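Local coordinates for protein methyltransferase FkbM (Methylobacillus flagellatus KT, PDB 2PY6) that is thought to be an FkbM-type methyltransferase, probably transferring methyl groups to a substrate that is not known, at residues A47-A52 / D111-A116; F128-C133 / I138-F143; S213-R218 / R395-D400. One frame throughout, in Å; residues are numbered along the deposited sequence.

Overall arrangement
The three contacts follow one another along the chain. Contacts 1 and 2 belong to the first mixed sheet, where strands 114-118 and 140-142 are neighbours. Their centres lie about 15 Å apart, and A116 of contact 1 forms probable backbone hydrogen bonds with P139 and L141 of contact 2. Contact 1 is at the surface, and contact 2 closes the beta-alpha-beta unit 114-118, 123-135, 140-142. Contact 3 lies at an outermost strand of the second, seven-stranded sheet. Its centre is about 39 Å from that of contact 1 and about 28 Å from that of contact 2. The contacts thus sample two separate sheet regions, of which the later one carries the methyltransferase family fold.

Contact 1. Residues A47-A52 / D111-A116; sequences ARRGNA and DRDLVA
R48, R49 and D113 form a salt-bridge network at the protein surface. It joins the C-terminal end of helix 40-49 to the turn that leads into strand 114-118. The carboxylate of D113 is shared, one oxygen to each arginine. R48 NE donates to D113 OD1 at 2.7 Å. This bond is bent, with an N-H...O angle of 131°, and the oxygen sits 31° out of the guanidinium plane. OD1 uses its syn lone pair. R49 NE donates to D113 OD2 at 3.1 Å, and here the oxygen lies in the guanidinium plane. The R49 guanidinium stands almost perpendicular to the carboxylate, with 85° between the planes. R49 CG, anti to the carbonyl carbon, comes to 3.3 Å from D113 OD2; the bend at chi2 then turns NE to the same oxygen. A water bridges R49 NH2 and D113 OD2. R112 adds an aliphatic cover: its CD rests over the centre of the R48 guanidinium, 3.9 Å from R48 CZ. R48 NH2 and R112 NE stay 5.3 Å apart, and D113 probably offsets part of the local positive charge. The peptide bond before D113 is cis. Beyond the network, D113 also packs on V45 of helix 40-49. V115 follows it into the sheet, covers V42 and V45 of the same helix and pairs through its backbone with strand 54-58.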
# COMPACT_ATOMS: atom_id res chain seq x y z
N ALA A 47 18.69 32.47 23.98
CA ALA A 47 19.26 33.49 24.86
C ALA A 47 18.39 34.74 24.92
O ALA A 47 18.27 35.37 25.95
CB ALA A 47 20.65 33.88 24.38
N ARG A 48 17.82 35.11 23.78
CA ARG A 48 17.01 36.31 23.66
C ARG A 48 15.63 36.11 24.25
O ARG A 48 15.14 37.00 24.97
CB ARG A 48 16.84 36.64 22.17
CG ARG A 48 16.56 38.06 21.84
CD ARG A 48 15.79 38.20 20.52
NE ARG A 48 16.15 37.24 19.46
CZ ARG A 48 17.17 37.35 18.60
NH1 ARG A 48 18.04 38.35 18.67
NH2 ARG A 48 17.34 36.40 17.69
N ARG A 49 14.99 34.96 23.95
CA ARG A 49 13.58 34.70 24.34
C ARG A 49 13.29 33.66 25.40
O ARG A 49 12.18 33.64 25.95
CB ARG A 49 12.73 34.43 23.08
CG ARG A 49 12.63 35.61 22.12
CD ARG A 49 11.93 36.85 22.79
NE ARG A 49 12.14 38.10 22.05
CZ ARG A 49 12.35 39.30 22.59
NH1 ARG A 49 12.42 39.48 23.92
NH2 ARG A 49 12.53 40.35 21.79
N GLY A 50 14.27 32.82 25.73
CA GLY A 50 14.07 31.79 26.74
C GLY A 50 12.88 30.89 26.44
O GLY A 50 12.80 30.29 25.35
N ASN A 51 11.92 30.82 27.38
CA ASN A 51 10.76 29.94 27.18
C ASN A 51 9.58 30.56 26.43
O ASN A 51 8.51 29.96 26.34
CB ASN A 51 10.34 29.20 28.47
CG ASN A 51 9.85 30.11 29.57
OD1 ASN A 51 9.43 31.24 29.34
ND2 ASN A 51 9.91 29.60 30.79
N ALA A 52 9.79 31.77 25.91
CA ALA A 52 8.86 32.42 25.01
C ALA A 52 9.28 32.10 23.57
O ALA A 52 8.71 32.63 22.65
CB ALA A 52 8.84 33.94 25.23
N ASP A 111 8.79 35.71 11.72
CA ASP A 111 9.05 35.55 13.16
C ASP A 111 10.51 35.15 13.36
O ASP A 111 10.97 34.09 12.89
CB ASP A 111 8.10 34.52 13.77
CG ASP A 111 8.22 34.41 15.29
OD1 ASP A 111 9.11 35.05 15.90
OD2 ASP A 111 7.40 33.66 15.87
N ARG A 112 11.19 35.97 14.15
CA ARG A 112 12.67 35.95 14.28
C ARG A 112 13.57 34.77 14.71
O ARG A 112 14.38 34.38 13.85
CB ARG A 112 13.15 37.27 14.94
CG ARG A 112 14.66 37.37 15.16
CD ARG A 112 15.06 38.76 15.61
NE ARG A 112 14.77 39.76 14.57
CZ ARG A 112 15.52 39.99 13.49
NH1 ARG A 112 16.62 39.28 13.24
NH2 ARG A 112 15.17 40.93 12.61
N ASP A 113 13.53 34.08 15.86
CA ASP A 113 12.60 34.00 17.04
C ASP A 113 11.74 32.70 17.00
O ASP A 113 11.29 32.21 18.08
CB ASP A 113 11.84 35.26 17.44
CG ASP A 113 12.68 36.18 18.36
OD1 ASP A 113 13.95 36.11 18.32
OD2 ASP A 113 12.07 36.97 19.12
N LEU A 114 11.53 32.16 15.79
CA LEU A 114 10.80 30.91 15.56
C LEU A 114 11.83 29.85 15.18
O LEU A 114 12.57 30.03 14.20
CB LEU A 114 9.77 31.04 14.44
CG LEU A 114 8.94 29.77 14.13
CD1 LEU A 114 8.04 29.39 15.30
CD2 LEU A 114 8.13 29.96 12.86
N VAL A 115 11.87 28.77 15.96
CA VAL A 115 12.79 27.66 15.73
C VAL A 115 12.00 26.45 15.19
O VAL A 115 10.83 26.26 15.54
CB VAL A 115 13.51 27.32 17.02
CG1 VAL A 115 14.48 26.18 16.84
CG2 VAL A 115 14.25 28.57 17.56
N ALA A 116 12.63 25.64 14.34
CA ALA A 116 12.00 24.42 13.85
C ALA A 116 12.69 23.17 14.43
O ALA A 116 13.91 23.04 14.42
CB ALA A 116 11.99 24.40 12.34
O HOH W 1 13.12 39.17 18.80

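Contact 2. Residues F128-C133 / I138-F143; sequences FFDQIC and IPHLNF
H140 lies against C133 and D130, so that the first residue of strand 140-142 packs on helix 123-135. Its CB is 3.8 Å from C133 SG. CG lies between the backbone N and the carbonyl carbon (chi1 60°), which turns the ring back toward the helix. C133 CB then sits over one ring face in a CH-pi contact, 3.6 Å from the centroid. ND1 is the ring atom nearest to it, and C133 SG stands obliquely to the same ring. ND1 also donates to I138 O at 2.9 Å, which limits the rotation of the ring. CE1 lies 3.8 Å from C133 CB. On the other branch, D130 OD1 lies at the ring edge, near its plane, 3.4 Å from CD2. That oxygen is hydrogen-bonded to N118 ND2, while D130 OD2 forms a salt bridge with K126. At the tip, NE2 comes within 3.9 Å of D130 O. The turn between the segments is closed by a nearly straight backbone bond from I138 N to C133 O, 2.9 Å long. The contact completes a beta-alpha-beta unit: strand 140-142 pairs with strand 114-118, C133 packs on A116 of that strand, and I138 reaches F104 and A108 of helix 101-109.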
# COMPACT_ATOMS: atom_id res chain seq x y z
N PHE A 128 15.10 16.62 3.57
CA PHE A 128 14.13 17.52 3.01
C PHE A 128 13.94 18.72 3.96
O PHE A 128 14.22 19.86 3.62
CB PHE A 128 12.79 16.80 2.76
CG PHE A 128 11.68 17.74 2.46
CD1 PHE A 128 11.65 18.42 1.25
CD2 PHE A 128 10.72 18.04 3.44
CE1 PHE A 128 10.65 19.34 0.99
CE2 PHE A 128 9.73 18.94 3.19
CZ PHE A 128 9.68 19.61 1.97
N PHE A 129 13.49 18.46 5.17
CA PHE A 129 13.27 19.54 6.13
C PHE A 129 14.52 20.35 6.53
O PHE A 129 14.42 21.55 6.82
CB PHE A 129 12.62 18.99 7.38
CG PHE A 129 11.15 18.71 7.24
CD1 PHE A 129 10.27 19.72 6.80
CD2 PHE A 129 10.62 17.51 7.64
CE1 PHE A 129 8.90 19.48 6.74
CE2 PHE A 129 9.26 17.27 7.56
CZ PHE A 129 8.41 18.27 7.11
N ASP A 130 15.67 19.70 6.61
CA ASP A 130 16.91 20.39 6.90
C ASP A 130 17.23 21.35 5.78
O ASP A 130 17.61 22.47 6.07
CB ASP A 130 18.08 19.43 7.14
CG ASP A 130 18.08 18.84 8.56
OD1 ASP A 130 17.41 19.43 9.44
OD2 ASP A 130 18.71 17.78 8.78
N GLN A 131 17.06 20.95 4.52
CA GLN A 131 17.32 21.88 3.44
C GLN A 131 16.26 22.97 3.39
O GLN A 131 16.59 24.09 3.15
CB GLN A 131 17.50 21.18 2.09
CG GLN A 131 17.94 22.13 0.98
CD GLN A 131 19.21 22.92 1.30
OE1 GLN A 131 20.25 22.35 1.63
NE2 GLN A 131 19.12 24.26 1.18
N ILE A 132 14.98 22.66 3.59
CA ILE A 132 13.97 23.73 3.64
C ILE A 132 14.39 24.83 4.61
O ILE A 132 14.29 26.02 4.30
CB ILE A 132 12.59 23.20 4.11
CG1 ILE A 132 11.93 22.34 3.02
CG2 ILE A 132 11.66 24.35 4.53
CD1 ILE A 132 11.71 23.04 1.70
N CYS A 133 14.83 24.42 5.80
CA CYS A 133 15.25 25.35 6.83
C CYS A 133 16.45 26.15 6.39
O CYS A 133 16.44 27.36 6.54
CB CYS A 133 15.53 24.63 8.15
SG CYS A 133 14.01 23.95 8.90
N ILE A 138 16.11 29.42 8.50
CA ILE A 138 15.27 29.19 9.67
C ILE A 138 16.06 28.40 10.69
O ILE A 138 16.48 27.30 10.38
CB ILE A 138 13.99 28.36 9.32
CG1 ILE A 138 13.18 29.03 8.21
CG2 ILE A 138 13.13 28.13 10.59
CD1 ILE A 138 12.04 28.17 7.64
N PRO A 139 16.24 28.94 11.91
CA PRO A 139 16.97 28.20 12.96
C PRO A 139 16.30 26.85 13.23
O PRO A 139 15.06 26.79 13.39
CB PRO A 139 16.90 29.14 14.17
CG PRO A 139 16.65 30.45 13.62
CD PRO A 139 15.77 30.25 12.42
N HIS A 140 17.09 25.78 13.18
CA HIS A 140 16.56 24.43 13.31
C HIS A 140 17.44 23.50 14.14
O HIS A 140 18.65 23.73 14.25
CB HIS A 140 16.23 23.82 11.92
CG HIS A 140 17.40 23.72 11.00
ND1 HIS A 140 18.03 24.82 10.47
CD2 HIS A 140 18.04 22.64 10.50
CE1 HIS A 140 19.02 24.42 9.69
NE2 HIS A 140 19.04 23.10 9.69
N LEU A 141 16.80 22.46 14.68
CA LEU A 141 17.41 21.49 15.59
C LEU A 141 16.85 20.12 15.37
O LEU A 141 15.70 19.98 15.04
CB LEU A 141 16.98 21.77 17.04
CG LEU A 141 17.32 23.04 17.74
CD1 LEU A 141 16.40 23.19 18.94
CD2 LEU A 141 18.77 23.04 18.14
N ASN A 142 17.67 19.11 15.63
CA ASN A 142 17.19 17.72 15.67
C ASN A 142 16.76 17.45 17.14
O ASN A 142 16.96 18.33 18.04
CB ASN A 142 18.23 16.74 15.15
CG ASN A 142 19.45 16.63 16.02
OD1 ASN A 142 19.38 16.77 17.24
ND2 ASN A 142 20.56 16.33 15.40
N PHE A 143 16.19 16.29 17.40
CA PHE A 143 15.67 15.99 18.72
C PHE A 143 16.71 16.03 19.86
O PHE A 143 16.45 16.60 20.92
CB PHE A 143 14.91 14.68 18.73
CG PHE A 143 14.22 14.42 20.02
CD1 PHE A 143 12.98 14.97 20.28
CD2 PHE A 143 14.84 13.65 21.00
CE1 PHE A 143 12.36 14.75 21.47
CE2 PHE A 143 14.22 13.43 22.20
CZ PHE A 143 12.98 13.98 22.44

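Contact 3. Residues S213-R218 / R395-D400; sequences STLYFR and RHHTPD
H397 meets T214 and L215 where the chain just past the end of strand 392-396 touches the loop before strand 229-233. This is a buried contact beside the seven-stranded sheet. That sheet has the 3-2-1-4-5-7-6 strand order of the Rossmann-like methyltransferase fold, and 392-396 is an outermost strand.

One polar bond crosses the contact. H397 ND1 donates to T214 OG1 at 3.1 Å, and the oxygen lies in the plane of the imidazole, at its edge. The same hydroxyl is hydrogen-bonded to the carbonyl of P211, so it links the ring to the loop backbone. H397 NE2 has a weak hydrogen bond to the hydroxyl of Y407.

The apolar contacts lie over the ring face. L215 CA sits 3.7 Å from the centroid of H397, 15° off the ring normal, as a CH-pi contact. L215 CD1 touches H397 CD2 at 3.4 Å. The leucine CG is anti to the backbone N (chi1 -177°), which carries this methyl across to the CD2 side of the ring. L215 CG in turn lies over the centre of the Y216 ring.

Other hydrogen bonds shape each segment. R218 takes hold of S213 O side-on with two nitrogens, NE at 3.2 Å and NH2 at 2.9 Å. Both approach from the same face of the carbonyl. The R218 guanidinium also forms salt bridges with D123 and E203 of the second subunit, so this loop takes part in the assembly. In the 395-400 segment, T398 OG1 accepts from D400 N in an ST turn. H396 NE2 reaches across this turn to D400 O at 2.6 Å, with the oxygen near the plane of the H396 ring.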
# COMPACT_ATOMS: atom_id res chain seq x y z
N SER A 213 19.80 -6.14 9.91
CA SER A 213 19.85 -7.57 9.52
C SER A 213 21.12 -8.35 9.89
O SER A 213 21.15 -9.57 9.84
CB SER A 213 19.66 -7.71 8.00
OG SER A 213 20.76 -7.17 7.28
N THR A 214 22.18 -7.64 10.26
CA THR A 214 23.43 -8.26 10.63
C THR A 214 23.65 -8.33 12.14
O THR A 214 24.68 -8.82 12.59
CB THR A 214 24.61 -7.48 9.94
OG1 THR A 214 24.73 -6.16 10.48
CG2 THR A 214 24.37 -7.40 8.48
N LEU A 215 22.67 -7.84 12.92
CA LEU A 215 22.80 -7.85 14.36
C LEU A 215 22.94 -9.28 14.87
O LEU A 215 22.17 -10.11 14.46
CB LEU A 215 21.55 -7.18 14.98
CG LEU A 215 21.41 -6.96 16.49
CD1 LEU A 215 22.46 -6.04 17.10
CD2 LEU A 215 20.04 -6.38 16.70
N TYR A 216 23.94 -9.51 15.71
CA TYR A 216 24.28 -10.76 16.42
C TYR A 216 24.93 -11.85 15.61
O TYR A 216 25.88 -12.44 16.08
CB TYR A 216 23.07 -11.40 17.15
CG TYR A 216 22.21 -10.46 17.95
CD1 TYR A 216 22.77 -9.64 18.95
CD2 TYR A 216 20.84 -10.42 17.77
CE1 TYR A 216 21.96 -8.79 19.71
CE2 TYR A 216 20.04 -9.55 18.51
CZ TYR A 216 20.59 -8.75 19.47
OH TYR A 216 19.76 -7.88 20.18
N PHE A 217 24.36 -12.13 14.42
CA PHE A 217 24.72 -13.28 13.61
C PHE A 217 25.66 -13.00 12.45
O PHE A 217 26.32 -13.93 11.99
CB PHE A 217 23.44 -13.96 13.13
CG PHE A 217 22.56 -14.44 14.27
CD1 PHE A 217 22.94 -15.53 15.05
CD2 PHE A 217 21.40 -13.76 14.59
CE1 PHE A 217 22.17 -15.95 16.14
CE2 PHE A 217 20.61 -14.16 15.68
CZ PHE A 217 21.00 -15.28 16.45
N ARG A 218 25.71 -11.73 12.00
CA ARG A 218 26.56 -11.29 10.89
C ARG A 218 27.42 -10.13 11.25
O ARG A 218 27.68 -9.31 10.39
CB ARG A 218 25.68 -11.01 9.62
CG ARG A 218 24.83 -12.23 9.41
CD ARG A 218 24.05 -12.51 8.20
NE ARG A 218 22.81 -11.82 8.20
CZ ARG A 218 21.75 -12.12 7.45
NH1 ARG A 218 21.70 -13.14 6.61
NH2 ARG A 218 20.69 -11.36 7.59
N ARG A 395 29.83 -3.36 17.55
CA ARG A 395 29.24 -2.89 16.27
C ARG A 395 27.96 -2.13 16.57
O ARG A 395 27.30 -2.41 17.56
CB ARG A 395 28.90 -4.04 15.31
CG ARG A 395 30.08 -4.83 14.78
CD ARG A 395 31.00 -4.03 13.86
NE ARG A 395 32.18 -4.82 13.49
CZ ARG A 395 33.37 -4.80 14.09
NH1 ARG A 395 33.64 -4.04 15.13
NH2 ARG A 395 34.33 -5.58 13.63
N HIS A 396 27.60 -1.20 15.68
CA HIS A 396 26.37 -0.46 15.79
C HIS A 396 25.49 -0.87 14.62
O HIS A 396 25.91 -0.72 13.49
CB HIS A 396 26.62 1.04 15.78
CG HIS A 396 25.36 1.82 15.92
ND1 HIS A 396 24.74 1.99 17.14
CD2 HIS A 396 24.53 2.37 15.01
CE1 HIS A 396 23.61 2.66 16.98
NE2 HIS A 396 23.46 2.90 15.69
N HIS A 397 24.28 -1.35 14.89
CA HIS A 397 23.45 -1.96 13.84
C HIS A 397 22.12 -1.31 13.36
O HIS A 397 21.28 -2.01 12.78
CB HIS A 397 23.11 -3.39 14.23
CG HIS A 397 24.27 -4.29 14.38
ND1 HIS A 397 24.74 -5.07 13.34
CD2 HIS A 397 25.05 -4.58 15.45
CE1 HIS A 397 25.77 -5.79 13.77
NE2 HIS A 397 25.97 -5.53 15.05
N THR A 398 21.91 -0.02 13.60
CA THR A 398 20.77 0.69 13.02
C THR A 398 21.26 2.06 12.54
O THR A 398 22.35 2.48 12.90
CB THR A 398 19.57 0.92 14.03
OG1 THR A 398 19.98 1.77 15.11
CG2 THR A 398 19.02 -0.38 14.57
N PRO A 399 20.46 2.74 11.69
CA PRO A 399 20.75 4.14 11.37
C PRO A 399 20.39 5.10 12.53
O PRO A 399 20.55 6.29 12.37
CB PRO A 399 19.83 4.45 10.19
CG PRO A 399 19.12 3.19 9.87
CD PRO A 399 19.29 2.23 10.96
N ASP A 400 19.92 4.60 13.67
CA ASP A 400 19.52 5.46 14.77
C ASP A 400 20.35 5.06 15.99
O ASP A 400 21.41 4.47 15.84
CB ASP A 400 17.99 5.34 14.97
CG ASP A 400 17.40 6.59 15.62
OD1 ASP A 400 18.07 7.17 16.51
OD2 ASP A 400 16.27 6.98 15.27